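Local coordinates for protein Pab-dependent poly(a)-specific ribonuclease subunit PAN2 (Neurospora crassa, PDB 4CZW) that probably shortens the poly(A) tails of messenger RNAs as catalytic subunit of the Pan2-Pan3 deadenylase, its pseudo-protease and exonuclease domains forming this chain, at residues M191-V196 and G243-C248; T182-Q187 and K258-I263; I442-E447 and A477-G482; K545-G550 and T610-Y615. One frame throughout, in Å; residues are numbered along the deposited sequence.

Overall arrangement
Two domains divide the four contacts. Contacts 1 and 2 belong to the ubiquitin-protease-like domain and share one antiparallel four-stranded sheet: contact 1 closes its outer end at the surface through zinc-thiolate bonds, while contact 2, partly buried, joins its two central strands by backbone hydrogen bonds and mixed polar and apolar side chains. Contacts 3 and 4 lie in the core of the exonuclease domain, their centres about 9 Å apart, and meet where strands 441-451 and 545-548 run side by side in another sheet. Contact 3 pairs two strands, one of which carries putative metal ligands; contact 4 packs a helix on the sheet mainly by apolar side-chain touches. The centres of contacts 1 and 4 are about 76 Å apart.

Contact 1 (M191-V196 and G243-C248); sequences MHCQHV and GYCTKC. With ZN (zinc ion), chain C.
Cys193 faces Cys245 and Cys248 across a zinc ion, forming most of a Cys4 site of two CxxC motifs at the end of the fingers sheet of this ubiquitin-protease-like domain. The metal holds Cys193 SG at 2.2 Å, while Cys245 SG and Cys248 SG each lie 2.3 Å from it; Cys190, the other half of the first CxxC, supplies the fourth sulfur. Two different side-chain settings serve the second CxxC: Cys245 reaches the metal with SG anti to the backbone N (chi1 -180°), whereas SG of Cys248 is folded back between N and the carbonyl carbon (chi1 48°). With these sulfurs converging on one ion, segment 191-196 is tied to segment 243-248 without any direct hydrogen bond between the two.

In the next shell, the extended chain of Lys247 passes over the sulfur of the opposite knuckle, CD lying 3.6 Å from Cys193 SG. The same methylene leans on His195 CB at 3.8 Å, where the two side chains cross obliquely. The lysine's amino group is not in contact with the thiolates, but its positive charge is likely to offset part of the negative charge gathered on the four sulfurs. Weak bonds within each segment follow the knuckle turns. The side chain of Gln194 folds back to offer NE2 in weak bonds to the carbonyl oxygens of Met191 and His192. In the second knuckle, the amide of Lys247 points back at the sulfur two residues earlier, a weak bond of 3.6 Å from Lys247 N to Cys245 SG.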
loop_
_atom_site.group_PDB
_atom_site.type_symbol
_atom_site.label_atom_id
_atom_site.label_comp_id
_atom_site.label_asym_id
_atom_site.label_seq_id
_atom_site.Cartn_x
_atom_site.Cartn_y
_atom_site.Cartn_z
HETATM N N MSE A 191 36.864 -17.635 -25.254
HETATM C CA MSE A 191 36.872 -19.032 -25.674
HETATM C C MSE A 191 38.160 -19.417 -26.398
HETATM O O MSE A 191 38.272 -20.521 -26.931
HETATM C CB MSE A 191 35.663 -19.324 -26.565
HETATM C CG MSE A 191 34.325 -19.144 -25.866
HETATM SE SE MSE A 191 32.820 -19.689 -26.975
HETATM C CE MSE A 191 33.280 -21.570 -27.198
ATOM N N HIS A 192 39.134 -18.512 -26.411
ATOM C CA HIS A 192 40.416 -18.790 -27.049
ATOM C C HIS A 192 41.521 -18.998 -26.017
ATOM O O HIS A 192 42.132 -20.065 -25.959
ATOM C CB HIS A 192 40.801 -17.659 -28.005
ATOM C CG HIS A 192 41.993 -17.968 -28.857
ATOM N ND1 HIS A 192 41.962 -18.903 -29.868
ATOM C CD2 HIS A 192 43.252 -17.469 -28.845
ATOM C CE1 HIS A 192 43.149 -18.966 -30.445
ATOM N NE2 HIS A 192 43.950 -18.106 -29.842
ATOM N N CYS A 193 41.774 -17.976 -25.202
ATOM C CA CYS A 193 42.835 -18.040 -24.202
ATOM C C CYS A 193 42.291 -18.358 -22.812
ATOM O O CYS A 193 43.028 -18.323 -21.826
ATOM C CB CYS A 193 43.617 -16.725 -24.165
ATOM S SG CYS A 193 42.648 -15.295 -23.646
ATOM N N GLN A 194 40.996 -18.658 -22.746
ATOM C CA GLN A 194 40.330 -19.078 -21.512
ATOM C C GLN A 194 40.447 -18.056 -20.380
ATOM O O GLN A 194 40.362 -18.411 -19.205
ATOM C CB GLN A 194 40.880 -20.430 -21.049
ATOM C CG GLN A 194 40.936 -21.480 -22.147
ATOM C CD GLN A 194 39.609 -21.649 -22.861
ATOM O OE1 GLN A 194 38.555 -21.722 -22.230
ATOM N NE2 GLN A 194 39.655 -21.709 -24.188
ATOM N N HIS A 195 40.631 -16.788 -20.737
ATOM C CA HIS A 195 40.722 -15.721 -19.746
ATOM C C HIS A 195 39.335 -15.314 -19.261
ATOM O O HIS A 195 38.408 -15.174 -20.058
ATOM C CB HIS A 195 41.455 -14.509 -20.323
ATOM C CG HIS A 195 41.559 -13.357 -19.372
ATOM N ND1 HIS A 195 42.253 -13.434 -18.183
ATOM C CD2 HIS A 195 41.055 -12.102 -19.433
ATOM C CE1 HIS A 195 42.173 -12.275 -17.553
ATOM N NE2 HIS A 195 41.452 -11.449 -18.291
ATOM N N VAL A 196 39.197 -15.123 -17.953
ATOM C CA VAL A 196 37.910 -14.763 -17.370
ATOM C C VAL A 196 37.911 -13.347 -16.797
ATOM O O VAL A 196 38.893 -12.902 -16.202
ATOM C CB VAL A 196 37.498 -15.754 -16.260
ATOM C CG1 VAL A 196 37.110 -17.094 -16.863
ATOM C CG2 VAL A 196 38.620 -15.923 -15.246
ATOM N N GLY A 243 33.323 -10.376 -28.679
ATOM C CA GLY A 243 33.796 -9.225 -27.936
ATOM C C GLY A 243 35.306 -9.217 -27.830
ATOM O O GLY A 243 35.958 -10.237 -28.058
ATOM N N TYR A 244 35.865 -8.065 -27.479
ATOM C CA TYR A 244 37.311 -7.916 -27.393
ATOM C C TYR A 244 37.869 -8.609 -26.155
ATOM O O TYR A 244 37.246 -8.606 -25.095
ATOM C CB TYR A 244 37.694 -6.435 -27.381
ATOM C CG TYR A 244 39.172 -6.183 -27.582
ATOM C CD1 TYR A 244 39.716 -6.127 -28.858
ATOM C CD2 TYR A 244 40.021 -5.996 -26.498
ATOM C CE1 TYR A 244 41.064 -5.897 -29.052
ATOM C CE2 TYR A 244 41.372 -5.765 -26.682
ATOM C CZ TYR A 244 41.888 -5.717 -27.961
ATOM O OH TYR A 244 43.230 -5.487 -28.151
ATOM N N CYS A 245 39.046 -9.210 -26.301
ATOM C CA CYS A 245 39.741 -9.810 -25.169
ATOM C C CYS A 245 41.076 -9.113 -24.939
ATOM O O CYS A 245 41.914 -9.045 -25.838
ATOM C CB CYS A 245 39.961 -11.307 -25.390
ATOM S SG CYS A 245 40.814 -12.120 -24.016
ATOM N N THR A 246 41.266 -8.599 -23.730
ATOM C CA THR A 246 42.459 -7.827 -23.403
ATOM C C THR A 246 43.724 -8.680 -23.392
ATOM O O THR A 246 44.823 -8.171 -23.613
ATOM C CB THR A 246 42.317 -7.134 -22.035
ATOM O OG1 THR A 246 42.051 -8.114 -21.025
ATOM C CG2 THR A 246 41.178 -6.128 -22.067
ATOM N N LYS A 247 43.573 -9.977 -23.141
ATOM C CA LYS A 247 44.729 -10.862 -23.044
ATOM C C LYS A 247 45.323 -11.170 -24.417
ATOM O O LYS A 247 46.486 -10.861 -24.674
ATOM C CB LYS A 247 44.358 -12.164 -22.331
ATOM C CG LYS A 247 45.564 -13.014 -21.961
ATOM C CD LYS A 247 45.163 -14.277 -21.216
ATOM C CE LYS A 247 46.385 -15.107 -20.853
ATOM N NZ LYS A 247 46.019 -16.391 -20.195
ATOM N N CYS A 248 44.529 -11.776 -25.295
ATOM C CA CYS A 248 45.016 -12.127 -26.628
ATOM C C CYS A 248 44.820 -10.983 -27.624
ATOM O O CYS A 248 44.970 -11.170 -28.832
ATOM C CB CYS A 248 44.339 -13.405 -27.134
ATOM S SG CYS A 248 42.542 -13.464 -26.956
HETATM ZN ZN ZN C . 41.377 -14.074 -25.044
#

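Contact 2 (T182-Q187 and K258-I263); sequences TDARYQ and KIIFNI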
loop_
_atom_site.group_PDB
_atom_site.type_symbol
_atom_site.label_atom_id
_atom_site.label_comp_id
_atom_site.label_asym_id
_atom_site.label_seq_id
_atom_site.Cartn_x
_atom_site.Cartn_y
_atom_site.Cartn_z
ATOM N N THR A 182 18.689 -10.956 -6.237
ATOM C CA THR A 182 19.334 -12.203 -6.618
ATOM C C THR A 182 20.833 -11.958 -6.730
ATOM O O THR A 182 21.308 -11.425 -7.733
ATOM C CB THR A 182 18.795 -12.751 -7.952
ATOM O OG1 THR A 182 17.388 -12.998 -7.840
ATOM C CG2 THR A 182 19.504 -14.045 -8.324
ATOM N N ASP A 183 21.569 -12.330 -5.688
ATOM C CA ASP A 183 23.011 -12.109 -5.649
ATOM C C ASP A 183 23.714 -12.907 -6.741
ATOM O O ASP A 183 23.802 -14.133 -6.669
ATOM C CB ASP A 183 23.571 -12.481 -4.275
ATOM C CG ASP A 183 25.050 -12.181 -4.146
ATOM O OD1 ASP A 183 25.532 -11.249 -4.824
ATOM O OD2 ASP A 183 25.733 -12.877 -3.364
ATOM N N ALA A 184 24.212 -12.205 -7.755
ATOM C CA ALA A 184 24.842 -12.862 -8.894
ATOM C C ALA A 184 25.815 -11.945 -9.630
ATOM O O ALA A 184 25.872 -10.742 -9.375
ATOM C CB ALA A 184 23.778 -13.374 -9.854
ATOM N N ARG A 185 26.580 -12.535 -10.544
ATOM C CA ARG A 185 27.498 -11.789 -11.397
ATOM C C ARG A 185 27.788 -12.588 -12.662
ATOM O O ARG A 185 27.638 -13.809 -12.681
ATOM C CB ARG A 185 28.800 -11.473 -10.657
ATOM C CG ARG A 185 29.644 -12.693 -10.326
ATOM C CD ARG A 185 30.969 -12.294 -9.698
ATOM N NE ARG A 185 31.800 -13.454 -9.388
ATOM C CZ ARG A 185 33.015 -13.382 -8.853
ATOM N NH1 ARG A 185 33.546 -12.201 -8.568
ATOM N NH2 ARG A 185 33.699 -14.490 -8.605
ATOM N N TYR A 186 28.201 -11.897 -13.720
ATOM C CA TYR A 186 28.482 -12.555 -14.991
ATOM C C TYR A 186 29.953 -12.927 -15.132
ATOM O O TYR A 186 30.837 -12.093 -14.945
ATOM C CB TYR A 186 28.063 -11.665 -16.162
ATOM C CG TYR A 186 26.569 -11.593 -16.377
ATOM C CD1 TYR A 186 25.900 -12.593 -17.071
ATOM C CD2 TYR A 186 25.829 -10.523 -15.893
ATOM C CE1 TYR A 186 24.535 -12.531 -17.273
ATOM C CE2 TYR A 186 24.463 -10.453 -16.092
ATOM C CZ TYR A 186 23.821 -11.460 -16.781
ATOM O OH TYR A 186 22.460 -11.395 -16.979
ATOM N N GLN A 187 30.206 -14.189 -15.464
ATOM C CA GLN A 187 31.555 -14.643 -15.770
ATOM C C GLN A 187 31.771 -14.651 -17.279
ATOM O O GLN A 187 31.220 -15.492 -17.991
ATOM C CB GLN A 187 31.811 -16.035 -15.192
ATOM C CG GLN A 187 33.130 -16.651 -15.635
ATOM C CD GLN A 187 33.282 -18.094 -15.195
ATOM O OE1 GLN A 187 33.128 -18.417 -14.018
ATOM N NE2 GLN A 187 33.580 -18.974 -16.145
ATOM N N LYS A 258 25.773 -16.356 -16.210
ATOM C CA LYS A 258 25.361 -15.677 -14.989
ATOM C C LYS A 258 25.565 -16.577 -13.777
ATOM O O LYS A 258 24.776 -17.488 -13.526
ATOM C CB LYS A 258 23.898 -15.237 -15.082
ATOM C CG LYS A 258 23.439 -14.370 -13.921
ATOM C CD LYS A 258 22.050 -13.805 -14.166
ATOM C CE LYS A 258 21.655 -12.823 -13.074
ATOM N NZ LYS A 258 20.331 -12.192 -13.337
ATOM N N ILE A 259 26.634 -16.319 -13.029
ATOM C CA ILE A 259 26.941 -17.095 -11.835
ATOM C C ILE A 259 26.080 -16.632 -10.667
ATOM O O ILE A 259 26.217 -15.505 -10.193
ATOM C CB ILE A 259 28.426 -16.980 -11.449
ATOM C CG1 ILE A 259 29.317 -17.237 -12.667
ATOM C CG2 ILE A 259 28.760 -17.941 -10.320
ATOM C CD1 ILE A 259 29.128 -18.605 -13.286
ATOM N N ILE A 260 25.197 -17.510 -10.202
ATOM C CA ILE A 260 24.237 -17.156 -9.162
ATOM C C ILE A 260 24.709 -17.587 -7.774
ATOM O O ILE A 260 25.008 -18.758 -7.543
ATOM C CB ILE A 260 22.860 -17.782 -9.452
ATOM C CG1 ILE A 260 22.356 -17.319 -10.822
ATOM C CG2 ILE A 260 21.866 -17.421 -8.359
ATOM C CD1 ILE A 260 21.031 -17.916 -11.228
ATOM N N PHE A 261 24.769 -16.627 -6.855
ATOM C CA PHE A 261 25.241 -16.882 -5.499
ATOM C C PHE A 261 24.084 -17.080 -4.522
ATOM O O PHE A 261 24.032 -18.079 -3.804
ATOM C CB PHE A 261 26.133 -15.733 -5.024
ATOM C CG PHE A 261 27.323 -15.486 -5.906
ATOM C CD1 PHE A 261 28.076 -16.544 -6.388
ATOM C CD2 PHE A 261 27.682 -14.197 -6.261
ATOM C CE1 PHE A 261 29.171 -16.319 -7.201
ATOM C CE2 PHE A 261 28.775 -13.966 -7.075
ATOM C CZ PHE A 261 29.520 -15.028 -7.545
ATOM N N ASN A 262 23.164 -16.121 -4.495
ATOM C CA ASN A 262 22.022 -16.188 -3.590
ATOM C C ASN A 262 20.697 -15.843 -4.258
ATOM O O ASN A 262 20.645 -15.034 -5.184
ATOM C CB ASN A 262 22.236 -15.261 -2.391
ATOM C CG ASN A 262 23.084 -15.894 -1.309
ATOM O OD1 ASN A 262 22.585 -16.663 -0.487
ATOM N ND2 ASN A 262 24.372 -15.570 -1.298
ATOM N N ILE A 263 19.631 -16.469 -3.774
ATOM C CA ILE A 263 18.279 -16.151 -4.207
ATOM C C ILE A 263 17.575 -15.349 -3.112
ATOM O O ILE A 263 17.782 -15.603 -1.925
ATOM C CB ILE A 263 17.474 -17.423 -4.533
ATOM C CG1 ILE A 263 17.559 -18.417 -3.373
ATOM C CG2 ILE A 263 17.991 -18.063 -5.812
ATOM C CD1 ILE A 263 16.759 -19.678 -3.590
#
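A classic beta bulge interrupts the antiparallel pairing of strands 183-190 and 250-262 where Phe261 and Asn262 both stand opposite Asp183. The carbonyl oxygen of Asp183 takes both bulge amides, Phe261 N at 2.7 Å and Asn262 N at 3.0 Å, the latter on a lone pair in the carbonyl plane. Beyond the bulge, regular register returns: Arg185 and Ile259 form a hydrogen-bonded pair, with Arg185 N 3.0 Å from Ile259 O.

The bulge turns the Phe261 side chain across the neighbouring strand. Asp183 and Arg185 both come to the edge of its ring, near the ring plane, the arginine bringing NE to 3.3 Å from Phe261 CZ with guanidinium and ring planes 60° apart. Arg185 CG also rests against the ring, and beyond it Gln187 CB lies on Ile259 CG1. On the opposite sheet face, the extended Lys258 chain passes over Tyr186 in a CH-pi contact, CG 4.3 Å from the ring centroid, then runs on until CE meets Ala184 CB at 3.9 Å. Its amino group ends in a hydrogen bond to Thr203, while Asp183 is salt-bridged to Lys177 of helix 172-180.

These are the two central strands of the four-stranded fingers sheet: strand 196-201, which Tyr186 touches through Arg199 and Ala201, flanks strand 183-190, and strand 238-245 borders strand 250-262.

Contact 3 (I442-E447 and A477-G482); sequences IAIDTE and ASVVRG
Val479 fits between Ile442 and Ile444 on one face of an antiparallel strand pair at the centre of the exonuclease domain, which has the RNase H-like fold of DEDD nucleases. Its two methyls divide the work. CG1, trans to the backbone N (chi1 -165°), goes to one neighbour and lies 3.8 Å from Ile442 CB; CG2 goes to the other, 4.0 Å from Ile444 CG1. Ile444 stands alongside the valine and points the same way, whereas Ile442 meets it at a slant. Further along this face Thr446 CG2 rests on Ala477 CB at 4.2 Å, while its hydroxyl is hydrogen-bonded to Asp554.

Cutting Val479 back to an alanine would probably leave a gap between the two isoleucines and deprive helix 529-541, whose Leu536 also touches the valine, of part of its seat.

The reverse face begins apolar and turns polar. Ala443 CB lies 4.1 Å from Val480 CB, but the next pair is Asp445 and Ser478. The serine hydroxyl is hydrogen-bonded to Ser604 and Asp493, and the aspartate faces helix 604-623, where Asp607 lies. Between the two faces the backbones are joined by reciprocal bonds, such as Asp445 N to Ser478 O at 3.0 Å and Ser478 N to Asp445 O, also 3.0 Å, both nearly straight.

Asp445 and Glu447, with Asp554 and Asp607, are inferred ligands of the catalytic divalent metals. The chemistry implies that apolar packing on the Val479 face and paired backbone bonds at Asp445 and Ser478 probably help to set where the Asp445 carboxylate projects.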
loop_
_atom_site.group_PDB
_atom_site.type_symbol
_atom_site.label_atom_id
_atom_site.label_comp_id
_atom_site.label_asym_id
_atom_site.label_seq_id
_atom_site.Cartn_x
_atom_site.Cartn_y
_atom_site.Cartn_z
ATOM N N ILE A 442 -8.259 13.765 20.738
ATOM C CA ILE A 442 -7.899 14.914 19.916
ATOM C C ILE A 442 -9.031 15.300 18.965
ATOM O O ILE A 442 -9.686 14.438 18.378
ATOM C CB ILE A 442 -6.614 14.647 19.102
ATOM C CG1 ILE A 442 -6.753 13.368 18.274
ATOM C CG2 ILE A 442 -5.409 14.542 20.025
ATOM C CD1 ILE A 442 -5.527 13.041 17.451
ATOM N N ALA A 443 -9.262 16.602 18.828
ATOM C CA ALA A 443 -10.277 17.112 17.914
ATOM C C ALA A 443 -9.641 17.501 16.584
ATOM O O ALA A 443 -8.639 18.215 16.556
ATOM C CB ALA A 443 -11.003 18.298 18.528
ATOM N N ILE A 444 -10.224 17.034 15.485
ATOM C CA ILE A 444 -9.626 17.239 14.170
ATOM C C ILE A 444 -10.649 17.666 13.113
ATOM O O ILE A 444 -11.781 17.180 13.092
ATOM C CB ILE A 444 -8.895 15.956 13.695
ATOM C CG1 ILE A 444 -8.226 16.175 12.336
ATOM C CG2 ILE A 444 -9.849 14.767 13.655
ATOM C CD1 ILE A 444 -7.470 14.970 11.823
ATOM N N ASP A 445 -10.241 18.594 12.253
ATOM C CA ASP A 445 -11.043 19.006 11.106
ATOM C C ASP A 445 -10.127 19.463 9.972
ATOM O O ASP A 445 -9.026 19.956 10.219
ATOM C CB ASP A 445 -12.015 20.124 11.489
ATOM C CG ASP A 445 -12.945 20.500 10.353
ATOM O OD1 ASP A 445 -13.427 19.586 9.651
ATOM O OD2 ASP A 445 -13.186 21.709 10.154
ATOM N N THR A 446 -10.577 19.295 8.732
ATOM C CA THR A 446 -9.757 19.644 7.575
ATOM C C THR A 446 -10.493 20.546 6.587
ATOM O O THR A 446 -11.702 20.748 6.694
ATOM C CB THR A 446 -9.281 18.382 6.822
ATOM O OG1 THR A 446 -10.411 17.700 6.263
ATOM C CG2 THR A 446 -8.533 17.442 7.758
ATOM N N GLU A 447 -9.747 21.089 5.628
ATOM C CA GLU A 447 -10.321 21.904 4.562
ATOM C C GLU A 447 -9.927 21.343 3.198
ATOM O O GLU A 447 -8.804 20.871 3.017
ATOM C CB GLU A 447 -9.871 23.361 4.689
ATOM C CG GLU A 447 -10.191 24.005 6.031
ATOM C CD GLU A 447 -11.683 24.163 6.274
ATOM O OE1 GLU A 447 -12.462 24.116 5.299
ATOM O OE2 GLU A 447 -12.076 24.337 7.447
ATOM N N ALA A 477 -5.006 20.982 7.644
ATOM C CA ALA A 477 -5.364 19.988 8.647
ATOM C C ALA A 477 -5.135 20.530 10.052
ATOM O O ALA A 477 -4.005 20.830 10.436
ATOM C CB ALA A 477 -4.571 18.709 8.434
ATOM N N SER A 478 -6.216 20.655 10.818
ATOM C CA SER A 478 -6.132 21.187 12.172
ATOM C C SER A 478 -6.464 20.127 13.215
ATOM O O SER A 478 -7.544 19.540 13.191
ATOM C CB SER A 478 -7.069 22.386 12.335
ATOM O OG SER A 478 -6.768 23.401 11.395
ATOM N N VAL A 479 -5.528 19.883 14.127
ATOM C CA VAL A 479 -5.768 18.961 15.230
ATOM C C VAL A 479 -5.660 19.710 16.556
ATOM O O VAL A 479 -4.719 20.474 16.775
ATOM C CB VAL A 479 -4.788 17.778 15.215
ATOM C CG1 VAL A 479 -5.291 16.674 16.129
ATOM C CG2 VAL A 479 -4.621 17.248 13.802
ATOM N N VAL A 480 -6.629 19.478 17.436
ATOM C CA VAL A 480 -6.784 20.274 18.647
ATOM C C VAL A 480 -6.806 19.410 19.909
ATOM O O VAL A 480 -7.401 18.331 19.922
ATOM C CB VAL A 480 -8.081 21.121 18.564
ATOM C CG1 VAL A 480 -8.520 21.606 19.933
ATOM C CG2 VAL A 480 -7.890 22.289 17.607
ATOM N N ARG A 481 -6.137 19.884 20.960
ATOM C CA ARG A 481 -6.165 19.227 22.266
ATOM C C ARG A 481 -7.594 19.045 22.769
ATOM O O ARG A 481 -8.369 20.000 22.821
ATOM C CB ARG A 481 -5.358 20.031 23.288
ATOM C CG ARG A 481 -3.871 20.111 22.998
ATOM C CD ARG A 481 -3.172 21.014 24.003
ATOM N NE ARG A 481 -1.723 21.014 23.827
ATOM C CZ ARG A 481 -1.071 21.823 22.998
ATOM N NH1 ARG A 481 -1.741 22.700 22.261
ATOM N NH2 ARG A 481 0.250 21.754 22.903
ATOM N N GLY A 482 -7.936 17.818 23.144
ATOM C CA GLY A 482 -9.278 17.514 23.606
ATOM C C GLY A 482 -9.395 17.445 25.116
ATOM O O GLY A 482 -10.473 17.175 25.649
#

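Contact 4 (K545-G550 and T610-Y615); sequences KFLGHG and TALKLY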
loop_
_atom_site.group_PDB
_atom_site.type_symbol
_atom_site.label_atom_id
_atom_site.label_comp_id
_atom_site.label_asym_id
_atom_site.label_seq_id
_atom_site.Cartn_x
_atom_site.Cartn_y
_atom_site.Cartn_z
ATOM N N LYS A 545 -7.817 8.965 20.206
ATOM C CA LYS A 545 -9.217 9.001 19.804
ATOM C C LYS A 545 -9.511 10.280 19.029
ATOM O O LYS A 545 -9.392 11.383 19.565
ATOM C CB LYS A 545 -10.128 8.895 21.028
ATOM C CG LYS A 545 -9.889 7.649 21.864
ATOM C CD LYS A 545 -10.607 7.725 23.201
ATOM C CE LYS A 545 -10.263 6.529 24.073
ATOM N NZ LYS A 545 -10.853 6.636 25.436
ATOM N N PHE A 546 -9.890 10.129 17.766
ATOM C CA PHE A 546 -10.139 11.275 16.898
ATOM C C PHE A 546 -11.572 11.776 17.035
ATOM O O PHE A 546 -12.526 11.049 16.757
ATOM C CB PHE A 546 -9.838 10.917 15.441
ATOM C CG PHE A 546 -8.369 10.816 15.134
ATOM C CD1 PHE A 546 -7.629 9.729 15.566
ATOM C CD2 PHE A 546 -7.732 11.810 14.409
ATOM C CE1 PHE A 546 -6.279 9.636 15.287
ATOM C CE2 PHE A 546 -6.382 11.721 14.124
ATOM C CZ PHE A 546 -5.654 10.634 14.565
ATOM N N LEU A 547 -11.712 13.025 17.467
ATOM C CA LEU A 547 -13.020 13.635 17.667
ATOM C C LEU A 547 -13.307 14.658 16.571
ATOM O O LEU A 547 -12.456 15.484 16.246
ATOM C CB LEU A 547 -13.096 14.290 19.051
ATOM C CG LEU A 547 -14.465 14.654 19.638
ATOM C CD1 LEU A 547 -14.397 14.645 21.158
ATOM C CD2 LEU A 547 -14.946 16.010 19.141
ATOM N N GLY A 548 -14.508 14.599 16.004
ATOM C CA GLY A 548 -14.894 15.524 14.955
ATOM C C GLY A 548 -16.329 15.346 14.500
ATOM O O GLY A 548 -17.089 14.580 15.094
ATOM N N HIS A 549 -16.700 16.057 13.441
ATOM C CA HIS A 549 -18.055 15.989 12.908
ATOM C C HIS A 549 -18.040 15.501 11.464
ATOM O O HIS A 549 -17.515 16.178 10.580
ATOM C CB HIS A 549 -18.735 17.356 12.997
ATOM C CG HIS A 549 -20.214 17.312 12.766
ATOM N ND1 HIS A 549 -21.117 17.047 13.773
ATOM C CD2 HIS A 549 -20.947 17.500 11.643
ATOM C CE1 HIS A 549 -22.342 17.075 13.281
ATOM N NE2 HIS A 549 -22.268 17.346 11.991
ATOM N N GLY A 550 -18.619 14.327 11.231
ATOM C CA GLY A 550 -18.632 13.727 9.909
ATOM C C GLY A 550 -17.231 13.417 9.418
ATOM O O GLY A 550 -16.855 13.786 8.305
ATOM N N THR A 610 -15.582 23.434 18.029
ATOM C CA THR A 610 -17.039 23.357 18.084
ATOM C C THR A 610 -17.502 21.930 18.359
ATOM O O THR A 610 -18.349 21.697 19.224
ATOM C CB THR A 610 -17.679 23.850 16.773
ATOM O OG1 THR A 610 -17.324 25.221 16.551
ATOM C CG2 THR A 610 -19.194 23.727 16.836
ATOM N N ALA A 611 -16.939 20.981 17.617
ATOM C CA ALA A 611 -17.272 19.571 17.785
ATOM C C ALA A 611 -16.901 19.085 19.181
ATOM O O ALA A 611 -17.616 18.281 19.778
ATOM C CB ALA A 611 -16.570 18.733 16.727
ATOM N N LEU A 612 -15.779 19.580 19.695
ATOM C CA LEU A 612 -15.331 19.227 21.036
ATOM C C LEU A 612 -16.307 19.753 22.083
ATOM O O LEU A 612 -16.623 19.061 23.052
ATOM C CB LEU A 612 -13.927 19.772 21.297
ATOM C CG LEU A 612 -13.327 19.446 22.667
ATOM C CD1 LEU A 612 -13.238 17.941 22.865
ATOM C CD2 LEU A 612 -11.961 20.096 22.832
ATOM N N LYS A 613 -16.780 20.978 21.881
ATOM C CA LYS A 613 -17.776 21.575 22.766
ATOM C C LYS A 613 -19.073 20.778 22.735
ATOM O O LYS A 613 -19.709 20.565 23.769
ATOM C CB LYS A 613 -18.050 23.029 22.373
ATOM C CG LYS A 613 -16.919 23.994 22.682
ATOM C CD LYS A 613 -17.285 25.407 22.253
ATOM C CE LYS A 613 -16.227 26.409 22.680
ATOM N NZ LYS A 613 -16.588 27.795 22.273
ATOM N N LEU A 614 -19.460 20.340 21.541
ATOM C CA LEU A 614 -20.678 19.559 21.363
ATOM C C LEU A 614 -20.593 18.217 22.081
ATOM O O LEU A 614 -21.581 17.740 22.637
ATOM C CB LEU A 614 -20.958 19.341 19.875
ATOM C CG LEU A 614 -21.451 20.561 19.094
ATOM C CD1 LEU A 614 -21.536 20.244 17.612
ATOM C CD2 LEU A 614 -22.801 21.022 19.621
ATOM N N TYR A 615 -19.410 17.611 22.067
ATOM C CA TYR A 615 -19.211 16.337 22.746
ATOM C C TYR A 615 -19.263 16.507 24.260
ATOM O O TYR A 615 -19.750 15.629 24.973
ATOM C CB TYR A 615 -17.881 15.699 22.341
ATOM C CG TYR A 615 -17.577 14.433 23.110
ATOM C CD1 TYR A 615 -18.250 13.250 22.828
ATOM C CD2 TYR A 615 -16.628 14.421 24.124
ATOM C CE1 TYR A 615 -17.982 12.091 23.532
ATOM C CE2 TYR A 615 -16.354 13.266 24.833
ATOM C CZ TYR A 615 -17.034 12.104 24.532
ATOM O OH TYR A 615 -16.765 10.951 25.234
#
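Strand 545-548 passes nearly at right angles to helix 610-615, their directions 100° apart and their axes 7.6 Å from each other at closest approach, with Leu547 nearest Leu612 and Gly548 nearest Ala611 along the backbones. Leu547 carries most of the meeting. With CG trans to its backbone N (chi1 -163°), the side chain reaches out to the helix and forks over its surface. One branch, CD1, settles between two residues a turn apart, 3.9 Å from Leu612 CD1 and 3.7 Å from Tyr615 CD2, slanting onto the tyrosine ring rather than squarely over it. The other, CD2, lies 4.0 Å from Ala611 CB and also touches the carbonyl oxygen of Ala611, which is already occupied as acceptor of the helical bond from Tyr615 N, 3.0 Å away.

Close approach depends on small residues beside the leucine: Gly548 CA comes to 4.0 Å from Ala611 CB, and the same methyl meets the backbone N of His549. The imidazole of His549 turns off to a hydrogen bond with Thr570.

If an alanine replaced Leu547, both terminal methyls would go, which would probably open a gap against the helix and leave the tyrosine ring without its support on this side.

The strand is bonded edge to edge with strand 441-451, which bears Asp445, and helix 604-623, of which 610-615 is part, carries Asp607, both inferred ligands of the catalytic metals. Since the side chains that meet are mainly apolar and no directional bond joins the two segments, the chemistry implies that the helix is probably set on the sheet by shape and burial.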